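Local atomic coordinates of BtGH115A (PDB entry 5BY3), a protein that probably hydrolyses alpha-linked 4-O-methylglucuronic acid from decorated arabinogalactans, as a glycoside hydrolase of family GH115. Residues Ser130-Trp135 against Leu470-Gly475; Ala136-Glu141 against Phe556-Tyr561; Thr476-Thr481 against Ser545-Gly550; Lys480-Val485 against Ser537-Lys542; Ser484-His489 against Tyr561-Ala566. All coordinates share one frame; numbering follows the deposited sequence.

Contact 1 (Ser130-Trp135 against Leu470-Gly475); sequences SPWEWW and LERELG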
# COMPACT_ATOMS: atom_id res chain seq x y z
N SER A 130 1.81 3.16 -19.81
CA SER A 130 1.85 2.81 -18.39
C SER A 130 1.52 4.04 -17.50
O SER A 130 1.91 5.17 -17.84
CB SER A 130 3.26 2.28 -18.06
OG SER A 130 3.62 2.42 -16.69
N PRO A 131 0.83 3.81 -16.36
CA PRO A 131 0.80 4.81 -15.27
C PRO A 131 2.16 5.42 -14.90
O PRO A 131 2.22 6.58 -14.47
CB PRO A 131 0.27 4.00 -14.07
CG PRO A 131 -0.67 3.02 -14.71
CD PRO A 131 -0.09 2.69 -16.07
N TRP A 132 3.24 4.66 -15.07
CA TRP A 132 4.57 5.08 -14.67
C TRP A 132 5.45 5.59 -15.84
O TRP A 132 6.68 5.75 -15.68
CB TRP A 132 5.23 3.92 -13.96
CG TRP A 132 4.35 3.33 -12.93
CD1 TRP A 132 3.51 2.28 -13.08
CD2 TRP A 132 4.18 3.79 -11.59
NE1 TRP A 132 2.83 2.04 -11.91
CE2 TRP A 132 3.22 2.96 -10.98
CE3 TRP A 132 4.74 4.83 -10.86
CZ2 TRP A 132 2.83 3.12 -9.67
CZ3 TRP A 132 4.36 5.00 -9.54
CH2 TRP A 132 3.41 4.14 -8.95
N GLU A 133 4.81 5.81 -16.99
CA GLU A 133 5.32 6.57 -18.14
C GLU A 133 6.33 7.64 -17.71
O GLU A 133 7.48 7.65 -18.15
CB GLU A 133 4.11 7.20 -18.84
CG GLU A 133 4.38 8.26 -19.90
CD GLU A 133 4.26 9.68 -19.39
OE1 GLU A 133 3.26 10.03 -18.72
OE2 GLU A 133 5.19 10.47 -19.70
N TRP A 134 5.89 8.52 -16.84
CA TRP A 134 6.75 9.55 -16.30
C TRP A 134 7.40 9.12 -14.99
O TRP A 134 8.61 9.37 -14.81
CB TRP A 134 5.99 10.85 -16.12
CG TRP A 134 6.93 12.02 -15.89
CD1 TRP A 134 7.63 12.73 -16.85
CD2 TRP A 134 7.26 12.61 -14.63
NE1 TRP A 134 8.38 13.71 -16.24
CE2 TRP A 134 8.18 13.66 -14.89
CE3 TRP A 134 6.86 12.36 -13.31
CZ2 TRP A 134 8.71 14.46 -13.87
CZ3 TRP A 134 7.39 13.14 -12.29
CH2 TRP A 134 8.31 14.19 -12.58
N TRP A 135 6.62 8.48 -14.11
CA TRP A 135 6.99 8.27 -12.71
C TRP A 135 8.02 7.14 -12.48
O TRP A 135 8.71 7.09 -11.44
CB TRP A 135 5.75 8.10 -11.82
CG TRP A 135 5.14 9.43 -11.36
CD1 TRP A 135 4.11 10.15 -11.97
CD2 TRP A 135 5.53 10.21 -10.22
NE1 TRP A 135 3.85 11.30 -11.27
CE2 TRP A 135 4.71 11.36 -10.19
CE3 TRP A 135 6.51 10.05 -9.22
CZ2 TRP A 135 4.84 12.34 -9.21
CZ3 TRP A 135 6.64 11.01 -8.24
CH2 TRP A 135 5.81 12.16 -8.25
N LEU A 470 5.31 -6.92 -15.10
CA LEU A 470 6.75 -6.96 -15.54
C LEU A 470 6.87 -7.06 -17.03
O LEU A 470 7.70 -6.35 -17.64
CB LEU A 470 7.57 -8.12 -14.90
CG LEU A 470 7.64 -8.17 -13.36
CD1 LEU A 470 7.95 -9.55 -12.84
CD2 LEU A 470 8.60 -7.16 -12.77
N GLU A 471 6.03 -7.91 -17.61
CA GLU A 471 5.92 -8.02 -19.06
C GLU A 471 5.60 -6.69 -19.67
O GLU A 471 6.24 -6.31 -20.63
CB GLU A 471 4.89 -9.07 -19.49
CG GLU A 471 5.42 -10.48 -19.34
CD GLU A 471 4.44 -11.54 -19.77
OE1 GLU A 471 3.21 -11.28 -19.75
OE2 GLU A 471 4.93 -12.64 -20.10
N ARG A 472 4.64 -5.95 -19.08
CA ARG A 472 4.32 -4.60 -19.59
C ARG A 472 5.46 -3.56 -19.40
O ARG A 472 5.70 -2.77 -20.31
CB ARG A 472 2.97 -4.09 -19.02
CG ARG A 472 2.36 -2.83 -19.63
CD ARG A 472 1.26 -2.36 -18.66
NE ARG A 472 1.84 -1.57 -17.55
CZ ARG A 472 1.24 -1.23 -16.39
NH1 ARG A 472 0.03 -1.62 -16.08
NH2 ARG A 472 1.91 -0.49 -15.50
N GLU A 473 6.14 -3.56 -18.26
CA GLU A 473 7.13 -2.48 -17.98
C GLU A 473 8.52 -2.76 -18.57
O GLU A 473 9.18 -1.87 -19.12
CB GLU A 473 7.22 -2.11 -16.50
CG GLU A 473 5.90 -1.81 -15.76
CD GLU A 473 4.99 -0.75 -16.39
OE1 GLU A 473 4.86 0.33 -15.82
OE2 GLU A 473 4.34 -0.99 -17.42
N LEU A 474 8.97 -4.01 -18.45
CA LEU A 474 10.18 -4.45 -19.12
C LEU A 474 9.70 -5.15 -20.40
O LEU A 474 8.65 -4.79 -20.91
CB LEU A 474 10.97 -5.34 -18.17
CG LEU A 474 10.72 -4.93 -16.71
CD1 LEU A 474 10.97 -6.10 -15.78
CD2 LEU A 474 11.48 -3.68 -16.28
N GLY A 475 10.39 -6.12 -20.95
CA GLY A 475 9.70 -6.86 -22.03
C GLY A 475 9.18 -8.21 -21.59
O GLY A 475 9.34 -8.60 -20.44
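S130 and E473 make the polar join: S130 OG donates to E473 OE1 at 2.6 Å, using the syn lone pair of that oxygen. S130 OG also accepts from W132 N (2.8 Å), an ST turn at the head of the type I turn S130-E133; the two bonds together hold the hydroxyl between its partners. The acceptor is held by an ion pair within the helix. R472 grips its neighbour E473 side-on, NE to OE2 at 2.6 Å and NH2 to OE1 at 3.1 Å; both oxygens lie near the guanidinium plane but are met from above the carboxylate plane. OE1 thus has two donors. In the fold, this ties the loop between helix 113-126 and strand 145-148 to the C-terminal end of helix 462-473. Van der Waals contacts to the charged groups complete it: P131 CD rests over one guanidinium face, 3.8 Å from R472 NH2, while the W132 ring, 25° from that plane, turns the edge at CD1 to E473 OE1 (3.6 Å). E445 binds both W132 NE1 and R472 NH1.

Contact 2 (Ala136-Glu141 against Phe556-Tyr561); sequences ADVTPE and FELVKY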
# COMPACT_ATOMS: atom_id res chain seq x y z
N ALA A 136 8.12 6.24 -13.45
CA ALA A 136 9.25 5.33 -13.46
C ALA A 136 9.89 5.25 -14.84
O ALA A 136 10.56 4.28 -15.16
CB ALA A 136 8.85 3.96 -12.94
N ASP A 137 9.65 6.26 -15.67
CA ASP A 137 10.31 6.40 -16.98
C ASP A 137 10.02 5.24 -17.88
O ASP A 137 10.89 4.83 -18.65
CB ASP A 137 11.84 6.55 -16.84
CG ASP A 137 12.21 7.63 -15.88
OD1 ASP A 137 12.11 8.82 -16.25
OD2 ASP A 137 12.56 7.29 -14.73
N VAL A 138 8.80 4.70 -17.79
CA VAL A 138 8.40 3.57 -18.62
C VAL A 138 7.99 4.11 -20.01
O VAL A 138 6.80 4.22 -20.35
CB VAL A 138 7.33 2.76 -17.90
CG1 VAL A 138 6.85 1.59 -18.74
CG2 VAL A 138 7.89 2.26 -16.56
N THR A 139 9.00 4.44 -20.82
CA THR A 139 8.75 5.10 -22.11
C THR A 139 7.74 4.35 -22.99
O THR A 139 7.98 3.21 -23.35
CB THR A 139 10.06 5.32 -22.88
OG1 THR A 139 11.10 5.75 -21.98
CG2 THR A 139 9.84 6.39 -23.99
N PRO A 140 6.60 4.99 -23.34
CA PRO A 140 5.64 4.22 -24.20
C PRO A 140 6.27 3.91 -25.53
O PRO A 140 7.15 4.64 -26.01
CB PRO A 140 4.43 5.16 -24.40
CG PRO A 140 4.65 6.29 -23.42
CD PRO A 140 6.12 6.36 -23.04
N GLU A 141 5.85 2.80 -26.11
CA GLU A 141 6.35 2.38 -27.39
C GLU A 141 5.58 3.19 -28.42
O GLU A 141 4.46 3.65 -28.14
CB GLU A 141 6.13 0.88 -27.57
CG GLU A 141 7.08 0.04 -26.74
CD GLU A 141 7.11 -1.41 -27.16
OE1 GLU A 141 6.78 -2.27 -26.30
OE2 GLU A 141 7.46 -1.68 -28.34
N PHE A 556 16.39 -0.01 -13.75
CA PHE A 556 17.20 0.23 -12.58
C PHE A 556 16.27 0.54 -11.39
O PHE A 556 16.42 -0.00 -10.30
CB PHE A 556 18.24 1.34 -12.79
CG PHE A 556 19.24 1.44 -11.67
CD1 PHE A 556 20.42 0.69 -11.70
CD2 PHE A 556 18.99 2.25 -10.54
CE1 PHE A 556 21.33 0.75 -10.63
CE2 PHE A 556 19.89 2.32 -9.48
CZ PHE A 556 21.06 1.58 -9.53
N GLU A 557 15.29 1.38 -11.67
CA GLU A 557 14.26 1.81 -10.72
C GLU A 557 13.40 0.69 -10.14
O GLU A 557 13.23 0.65 -8.92
CB GLU A 557 13.38 2.87 -11.37
CG GLU A 557 14.07 4.21 -11.46
CD GLU A 557 13.36 5.17 -12.35
OE1 GLU A 557 12.17 5.45 -12.09
OE2 GLU A 557 14.01 5.67 -13.30
N LEU A 558 12.94 -0.21 -11.00
CA LEU A 558 11.92 -1.21 -10.61
C LEU A 558 12.46 -2.60 -10.29
O LEU A 558 11.84 -3.34 -9.53
CB LEU A 558 10.84 -1.28 -11.69
CG LEU A 558 10.20 0.10 -12.04
CD1 LEU A 558 9.41 0.03 -13.33
CD2 LEU A 558 9.30 0.63 -10.95
N VAL A 559 13.59 -2.97 -10.86
CA VAL A 559 14.19 -4.29 -10.62
C VAL A 559 15.58 -4.18 -10.00
O VAL A 559 15.79 -4.67 -8.91
CB VAL A 559 14.20 -5.17 -11.92
CG1 VAL A 559 14.70 -6.56 -11.62
CG2 VAL A 559 12.81 -5.31 -12.49
N LYS A 560 16.51 -3.51 -10.68
CA LYS A 560 17.92 -3.58 -10.29
C LYS A 560 18.19 -2.91 -8.94
O LYS A 560 18.78 -3.53 -8.07
CB LYS A 560 18.82 -3.04 -11.42
CG LYS A 560 20.30 -3.41 -11.31
CD LYS A 560 21.02 -3.23 -12.64
CE LYS A 560 22.45 -3.74 -12.58
NZ LYS A 560 23.39 -2.65 -12.21
N TYR A 561 17.74 -1.67 -8.74
CA TYR A 561 17.96 -1.03 -7.43
C TYR A 561 17.37 -1.82 -6.26
O TYR A 561 18.13 -2.08 -5.33
CB TYR A 561 17.54 0.46 -7.36
CG TYR A 561 17.96 1.13 -6.04
CD1 TYR A 561 19.27 1.63 -5.86
CD2 TYR A 561 17.06 1.23 -4.96
CE1 TYR A 561 19.65 2.21 -4.66
CE2 TYR A 561 17.45 1.80 -3.78
CZ TYR A 561 18.74 2.30 -3.63
OH TYR A 561 19.12 2.86 -2.43
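E557, A136 and L558 carry most of this buried contact. The E557 side chain places CG anti to its own carbonyl carbon (chi1 -75°) and then runs out extended, which brings the carboxylate up against the A136-D137 backbone: E557 OE1 lies 3.2 Å from A136 CA and 3.7 Å from A136 CB. Beyond it, D137 OD2 approaches E557 OE2 to 2.6 Å, with the two carboxylate planes almost perpendicular (86°). Nearby cations probably ease the pairing of the two acids, since K610 forms a salt bridge with D137 OD1 and K438 one with E557 OE1; W611 NE1 also donates to D137 OD2.

On the other flank the contact is apolar. The methyl group of A136 sits against the fork of L558, with CD2 at 3.9 Å from A136 CB and CD1 almost as near. V138 CG2 adds a looser touch to L558 CD1 at 4.2 Å. The loop 136-141, which leads into strand 145-148, packs against helix 552-580 where it makes a wider pi-type turn at 556-560, while helix 462-473 flanks the apolar side, where E473 meets V138 and W469 meets L558.

Contact 3 (Thr476-Thr481 against Ser545-Gly550); sequences TSCAKT and SKVPAG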
# COMPACT_ATOMS: atom_id res chain seq x y z
N THR A 476 8.57 -8.94 -22.51
CA THR A 476 8.30 -10.36 -22.30
C THR A 476 9.56 -11.18 -21.98
O THR A 476 9.54 -12.05 -21.09
CB THR A 476 7.56 -10.92 -23.51
OG1 THR A 476 6.26 -10.31 -23.55
CG2 THR A 476 7.41 -12.42 -23.41
N SER A 477 10.67 -10.89 -22.67
CA SER A 477 11.87 -11.72 -22.56
C SER A 477 12.62 -11.47 -21.24
O SER A 477 13.22 -12.39 -20.68
CB SER A 477 12.73 -11.68 -23.87
OG SER A 477 13.91 -10.86 -23.84
N CYS A 478 12.56 -10.23 -20.75
CA CYS A 478 13.15 -9.82 -19.48
C CYS A 478 12.32 -10.39 -18.35
O CYS A 478 12.85 -10.98 -17.42
CB CYS A 478 13.17 -8.30 -19.39
SG CYS A 478 14.02 -7.64 -17.92
N ALA A 479 11.00 -10.26 -18.48
CA ALA A 479 10.05 -10.73 -17.49
C ALA A 479 10.02 -12.25 -17.34
O ALA A 479 9.50 -12.79 -16.37
CB ALA A 479 8.67 -10.22 -17.83
N LYS A 480 10.59 -12.94 -18.32
CA LYS A 480 10.67 -14.39 -18.29
C LYS A 480 11.74 -14.79 -17.28
O LYS A 480 11.63 -15.82 -16.61
CB LYS A 480 11.02 -14.93 -19.69
CG LYS A 480 10.46 -16.33 -20.01
CD LYS A 480 11.13 -16.83 -21.29
CE LYS A 480 11.41 -18.33 -21.29
NZ LYS A 480 10.57 -19.07 -22.28
N THR A 481 12.76 -13.97 -17.18
CA THR A 481 13.82 -14.29 -16.24
C THR A 481 13.50 -13.64 -14.88
O THR A 481 13.79 -14.20 -13.82
CB THR A 481 15.25 -13.98 -16.81
OG1 THR A 481 15.85 -12.88 -16.13
CG2 THR A 481 15.25 -13.70 -18.37
N SER A 545 21.14 -6.33 -20.09
CA SER A 545 21.34 -6.06 -21.52
C SER A 545 20.19 -6.58 -22.42
O SER A 545 20.01 -6.08 -23.52
CB SER A 545 22.74 -6.49 -21.98
OG SER A 545 23.06 -7.79 -21.49
N LYS A 546 19.38 -7.52 -21.94
CA LYS A 546 18.12 -7.93 -22.64
C LYS A 546 16.87 -6.98 -22.45
O LYS A 546 15.70 -7.35 -22.72
CB LYS A 546 17.81 -9.42 -22.34
CG LYS A 546 16.94 -9.74 -21.11
CD LYS A 546 17.06 -11.18 -20.59
CE LYS A 546 16.51 -12.23 -21.54
NZ LYS A 546 17.38 -12.50 -22.71
N VAL A 547 17.14 -5.75 -22.00
CA VAL A 547 16.12 -4.76 -21.65
C VAL A 547 16.07 -3.76 -22.78
O VAL A 547 17.11 -3.18 -23.08
CB VAL A 547 16.53 -4.01 -20.34
CG1 VAL A 547 15.69 -2.77 -20.08
CG2 VAL A 547 16.51 -4.95 -19.12
N PRO A 548 14.87 -3.49 -23.36
CA PRO A 548 14.74 -2.55 -24.51
C PRO A 548 15.33 -1.16 -24.23
O PRO A 548 15.40 -0.75 -23.08
CB PRO A 548 13.21 -2.47 -24.76
CG PRO A 548 12.64 -3.69 -24.11
CD PRO A 548 13.55 -4.02 -22.94
N ALA A 549 15.76 -0.45 -25.27
CA ALA A 549 16.54 0.80 -25.10
C ALA A 549 15.81 1.92 -24.31
O ALA A 549 16.42 2.61 -23.45
CB ALA A 549 17.01 1.32 -26.46
N GLY A 550 14.51 2.08 -24.59
CA GLY A 550 13.69 3.04 -23.87
C GLY A 550 13.32 2.66 -22.42
O GLY A 550 12.64 3.42 -21.75
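K546 and C478 meet where the loop between helices 523-543 and 552-580 folds over the start of helix 476-495. The contact is made chiefly by van der Waals packing of the aliphatic part of the lysine. The K546 CG lies between its backbone N and carbonyl carbon (chi1 90°), and the chain bends again at chi3 and chi4, which brings CD and CE between S477 and T481. K546 CG lies 4.1 Å from C478 CA. Further out, K546 CE passes 3.4 Å from the carbonyl oxygen of S477 and 3.7 Å from S477 OG, while K546 NZ is 4.0 Å from that hydroxyl.

K546 also meets T481, one turn along: the threonine CG2 methyl and the lysine reach toward each other tip to tip, with T481 CG2 3.7 Å from K546 CE. S477 and T481 thus touch the same methylene, on the solvent side.

Sulfur-to-methyl packing fills the buried part. C478 SG, anti to its backbone N (chi1 -175°), lies 3.9 Å from V547 CG2, which meets it from the side of the CB-SG bond, and both residues also rest on Y555 of helix 552-580.

This is plain loop-on-helix packing: the connection between two consecutive helices of the helical region is closed against the first turns of a third, with one folded lysine at the exposed side and a cysteine-valine pair inside.

Contact 4 (Lys480-Val485 against Ser537-Lys542); sequences KTILSV and SETVEK
V485 and T539 centre an antiparallel helix-helix packing between helix 476-495 and helix 523-543, whose local axes pass 10.0 Å apart at 154°. Methyl groups carry it. T539 CG2 is the hub: it stands anti to its backbone N (chi1 of OG1 -55°), which turns the methyl outward to the partner helix and leaves the hydroxyl bound to the E535 carbonyl one turn back. From there T539 CG2 meets V485 CG2 at 3.5 Å, the two side chains running antiparallel alongside each other, and I482 CD1 at 4.2 Å. T481 uses its oxygen side here, OG1 lying 3.7 Å from T539 CG2.

The second point of packing is V540. Its CG2 meets V485 CG1 at 3.8 Å, the side chains roughly perpendicular, and I482 CD1 at 4.4 Å. V485 thus spreads its two branches over adjacent residues, one to T539 and the other to V540.

Helix 552-580 packs on I482, V485 and V540: Y555 lies on I482, V563 on V485 and V559 on V540, and Y555 OH bonds to the V540 carbonyl. The contact is thus antiparallel helix-helix packing of 476-495 and 523-543, with 552-580 against both, in the helical region that follows the barrel.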
# COMPACT_ATOMS: atom_id res chain seq x y z
N LYS A 480 10.59 -12.94 -18.32
CA LYS A 480 10.67 -14.39 -18.29
C LYS A 480 11.74 -14.79 -17.28
O LYS A 480 11.63 -15.82 -16.61
CB LYS A 480 11.02 -14.93 -19.69
CG LYS A 480 10.46 -16.33 -20.01
CD LYS A 480 11.13 -16.83 -21.29
CE LYS A 480 11.41 -18.33 -21.29
NZ LYS A 480 10.57 -19.07 -22.28
N THR A 481 12.76 -13.97 -17.18
CA THR A 481 13.82 -14.29 -16.24
C THR A 481 13.50 -13.64 -14.88
O THR A 481 13.79 -14.20 -13.82
CB THR A 481 15.25 -13.98 -16.81
OG1 THR A 481 15.85 -12.88 -16.13
CG2 THR A 481 15.25 -13.70 -18.37
N ILE A 482 12.83 -12.48 -14.92
CA ILE A 482 12.71 -11.61 -13.76
C ILE A 482 11.54 -11.94 -12.81
O ILE A 482 11.64 -11.66 -11.62
CB ILE A 482 12.74 -10.12 -14.22
CG1 ILE A 482 14.16 -9.71 -14.64
CG2 ILE A 482 12.22 -9.16 -13.17
CD1 ILE A 482 15.30 -10.35 -13.87
N LEU A 483 10.47 -12.54 -13.32
CA LEU A 483 9.29 -12.88 -12.53
C LEU A 483 9.64 -13.66 -11.27
O LEU A 483 9.15 -13.33 -10.20
CB LEU A 483 8.20 -13.63 -13.35
CG LEU A 483 7.05 -14.38 -12.63
CD1 LEU A 483 6.17 -13.49 -11.74
CD2 LEU A 483 6.17 -15.05 -13.63
N SER A 484 10.45 -14.70 -11.41
CA SER A 484 10.85 -15.53 -10.27
C SER A 484 11.78 -14.77 -9.33
O SER A 484 11.76 -14.99 -8.14
CB SER A 484 11.50 -16.85 -10.73
OG SER A 484 12.81 -16.62 -11.23
N VAL A 485 12.60 -13.88 -9.88
CA VAL A 485 13.43 -12.97 -9.06
C VAL A 485 12.62 -12.05 -8.14
O VAL A 485 12.92 -11.94 -6.93
CB VAL A 485 14.40 -12.19 -9.93
CG1 VAL A 485 14.96 -11.00 -9.20
CG2 VAL A 485 15.51 -13.13 -10.39
N SER A 537 20.94 -11.25 -7.42
CA SER A 537 21.79 -10.21 -7.97
C SER A 537 22.39 -10.58 -9.34
O SER A 537 22.45 -9.74 -10.23
CB SER A 537 22.90 -9.86 -7.00
OG SER A 537 23.41 -8.58 -7.30
N GLU A 538 22.83 -11.84 -9.47
CA GLU A 538 23.43 -12.36 -10.70
C GLU A 538 22.42 -12.38 -11.85
O GLU A 538 22.75 -11.92 -12.94
CB GLU A 538 24.03 -13.76 -10.51
CG GLU A 538 25.41 -13.85 -9.85
CD GLU A 538 25.94 -15.30 -9.79
OE1 GLU A 538 25.23 -16.19 -9.25
OE2 GLU A 538 27.07 -15.56 -10.28
N THR A 539 21.21 -12.93 -11.63
CA THR A 539 20.12 -12.88 -12.61
C THR A 539 19.81 -11.46 -13.09
O THR A 539 19.68 -11.23 -14.28
CB THR A 539 18.87 -13.53 -12.04
OG1 THR A 539 19.23 -14.83 -11.62
CG2 THR A 539 17.73 -13.69 -13.09
N VAL A 540 19.73 -10.53 -12.17
CA VAL A 540 19.39 -9.14 -12.44
C VAL A 540 20.46 -8.43 -13.27
O VAL A 540 20.15 -7.60 -14.15
CB VAL A 540 19.12 -8.45 -11.06
CG1 VAL A 540 19.50 -6.99 -11.03
CG2 VAL A 540 17.69 -8.72 -10.62
N GLU A 541 21.72 -8.77 -13.00
CA GLU A 541 22.88 -8.26 -13.73
C GLU A 541 22.90 -8.77 -15.17
O GLU A 541 23.08 -7.98 -16.11
CB GLU A 541 24.19 -8.65 -13.01
CG GLU A 541 25.38 -7.75 -13.33
CD GLU A 541 25.25 -6.34 -12.79
OE1 GLU A 541 24.71 -6.15 -11.69
OE2 GLU A 541 25.70 -5.40 -13.47
N LYS A 542 22.68 -10.07 -15.33
CA LYS A 542 22.67 -10.70 -16.65
C LYS A 542 21.52 -10.21 -17.52
O LYS A 542 21.74 -9.93 -18.69
CB LYS A 542 22.67 -12.23 -16.58
CG LYS A 542 23.92 -12.87 -15.96
CD LYS A 542 24.01 -14.37 -16.32
CE LYS A 542 24.02 -15.31 -15.12
NZ LYS A 542 25.37 -15.67 -14.61

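Contact 5 (Ser484-His489 against Tyr561-Ala566); sequences SVMQEH and YPVQAA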
# COMPACT_ATOMS: atom_id res chain seq x y z
N SER A 484 10.45 -14.70 -11.41
CA SER A 484 10.85 -15.53 -10.27
C SER A 484 11.78 -14.77 -9.33
O SER A 484 11.76 -14.99 -8.14
CB SER A 484 11.50 -16.85 -10.73
OG SER A 484 12.81 -16.62 -11.23
N VAL A 485 12.60 -13.88 -9.88
CA VAL A 485 13.43 -12.97 -9.06
C VAL A 485 12.62 -12.05 -8.14
O VAL A 485 12.92 -11.94 -6.93
CB VAL A 485 14.40 -12.19 -9.93
CG1 VAL A 485 14.96 -11.00 -9.20
CG2 VAL A 485 15.51 -13.13 -10.39
N MSE A 486 11.59 -11.40 -8.69
CA MSE A 486 10.69 -10.53 -7.90
C MSE A 486 9.99 -11.36 -6.86
O MSE A 486 9.92 -10.98 -5.69
CB MSE A 486 9.73 -9.78 -8.83
CG MSE A 486 10.39 -8.69 -9.70
SE MSE A 486 11.92 -7.72 -8.89
CE MSE A 486 10.99 -6.32 -7.89
N GLN A 487 9.50 -12.52 -7.26
CA GLN A 487 8.88 -13.43 -6.32
C GLN A 487 9.81 -13.76 -5.15
O GLN A 487 9.40 -13.75 -3.99
CB GLN A 487 8.44 -14.70 -7.03
CG GLN A 487 7.23 -14.52 -7.92
CD GLN A 487 6.93 -15.77 -8.75
OE1 GLN A 487 7.85 -16.47 -9.19
NE2 GLN A 487 5.65 -16.04 -8.97
N GLU A 488 11.07 -14.03 -5.46
CA GLU A 488 11.99 -14.44 -4.42
C GLU A 488 12.37 -13.29 -3.55
O GLU A 488 12.57 -13.50 -2.36
CB GLU A 488 13.23 -15.12 -5.00
CG GLU A 488 12.98 -16.58 -5.33
CD GLU A 488 12.69 -17.41 -4.10
OE1 GLU A 488 13.66 -17.50 -3.28
OE2 GLU A 488 11.52 -17.95 -3.98
N HIS A 489 12.43 -12.09 -4.14
CA HIS A 489 12.64 -10.78 -3.49
C HIS A 489 11.60 -10.56 -2.41
O HIS A 489 11.94 -10.33 -1.24
CB HIS A 489 12.53 -9.70 -4.54
CG HIS A 489 12.84 -8.32 -4.07
ND1 HIS A 489 14.07 -7.96 -3.56
CD2 HIS A 489 12.10 -7.18 -4.10
CE1 HIS A 489 14.06 -6.67 -3.25
NE2 HIS A 489 12.88 -6.17 -3.58
N TYR A 561 17.74 -1.67 -8.74
CA TYR A 561 17.96 -1.03 -7.43
C TYR A 561 17.37 -1.82 -6.26
O TYR A 561 18.13 -2.08 -5.33
CB TYR A 561 17.54 0.46 -7.36
CG TYR A 561 17.96 1.13 -6.04
CD1 TYR A 561 19.27 1.63 -5.86
CD2 TYR A 561 17.06 1.23 -4.96
CE1 TYR A 561 19.65 2.21 -4.66
CE2 TYR A 561 17.45 1.80 -3.78
CZ TYR A 561 18.74 2.30 -3.63
OH TYR A 561 19.12 2.86 -2.43
N PRO A 562 16.05 -2.22 -6.28
CA PRO A 562 15.56 -2.93 -5.06
C PRO A 562 16.15 -4.30 -4.83
O PRO A 562 16.51 -4.62 -3.70
CB PRO A 562 14.03 -3.00 -5.24
CG PRO A 562 13.77 -2.73 -6.69
CD PRO A 562 14.95 -1.94 -7.23
N VAL A 563 16.30 -5.12 -5.86
CA VAL A 563 16.94 -6.45 -5.67
C VAL A 563 18.40 -6.33 -5.20
O VAL A 563 18.81 -7.04 -4.27
CB VAL A 563 16.81 -7.43 -6.89
CG1 VAL A 563 17.71 -8.66 -6.70
CG2 VAL A 563 15.38 -7.91 -7.05
N GLN A 564 19.17 -5.43 -5.81
CA GLN A 564 20.58 -5.36 -5.47
C GLN A 564 20.79 -4.58 -4.18
O GLN A 564 21.72 -4.87 -3.40
CB GLN A 564 21.42 -4.84 -6.63
CG GLN A 564 21.50 -5.80 -7.82
CD GLN A 564 22.56 -5.40 -8.86
OE1 GLN A 564 22.77 -4.22 -9.17
NE2 GLN A 564 23.23 -6.39 -9.40
N ALA A 565 19.92 -3.61 -3.92
CA ALA A 565 19.93 -2.88 -2.62
C ALA A 565 19.70 -3.85 -1.49
O ALA A 565 20.48 -3.95 -0.55
CB ALA A 565 18.89 -1.78 -2.61
N ALA A 566 18.65 -4.64 -1.65
CA ALA A 566 18.30 -5.68 -0.68
C ALA A 566 19.42 -6.71 -0.46
O ALA A 566 19.68 -7.11 0.70
CB ALA A 566 17.00 -6.34 -1.10
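The H489 chi1 of -174° turns the ring away from its own backbone nitrogen, toward the P562-A566 turn, while V563 puts CG2 anti to its carbonyl carbon, aimed at helix 484-489. The two meet as a CH-pi contact: V563 CG2 sits over one face of the H489 imidazole, 4.0 Å from its centroid and 25° off the ring normal, nearest to ND1 at 3.7 Å. A566 CB approaches the same ring at its edge, 3.7 Å from H489 CE1. P562 closes in obliquely, its carbonyl oxygen 3.2 Å from H489 CE1 and its CB 3.8 Å from H489 NE2.

The V563 methyl also joins this ring to the preceding turn. V485 CG1 meets V563 CG2 at 3.8 Å, and the selenium of selenomethionine M486, brought round by bends at chi2 and chi3, touches V563 CG2 at 3.9 Å. One methyl therefore has three partners from helix 476-495.

The local axes run 10.7 Å apart and cross at 47°, and helix 552-580 is kinked at P562, since the proline nitrogen has no hydrogen to donate to the preceding turn. L536 of helix 523-543 touches V563 as well, so a third helix borders the interface, which is the oblique helix-on-helix packing of a helical bundle core.

Overall arrangement
Along the chain the loop 130-141 comes first, then helices 462-473, 476-495, 523-543 and 552-580, which contacts 1 to 5 tie together. Contacts 1 and 2 lie only about 6 Å apart between centres and bring the same loop to two of these helices, W132 and V138 probably bonding through their backbones. Contacts 3, 4 and 5 follow helix 476-495 from its start; 4 and 5, about 8 Å apart between centres, share S484 and V485 and are bridged by Q564, which bonds to S537 and E541. Contacts 3 and 4 nest within the long loop closed by contact 2. The result is a helical region, after the eight-stranded parallel sheet of the TIM-barrel-like domain, fastened to the loop 130-141 preceding that sheet.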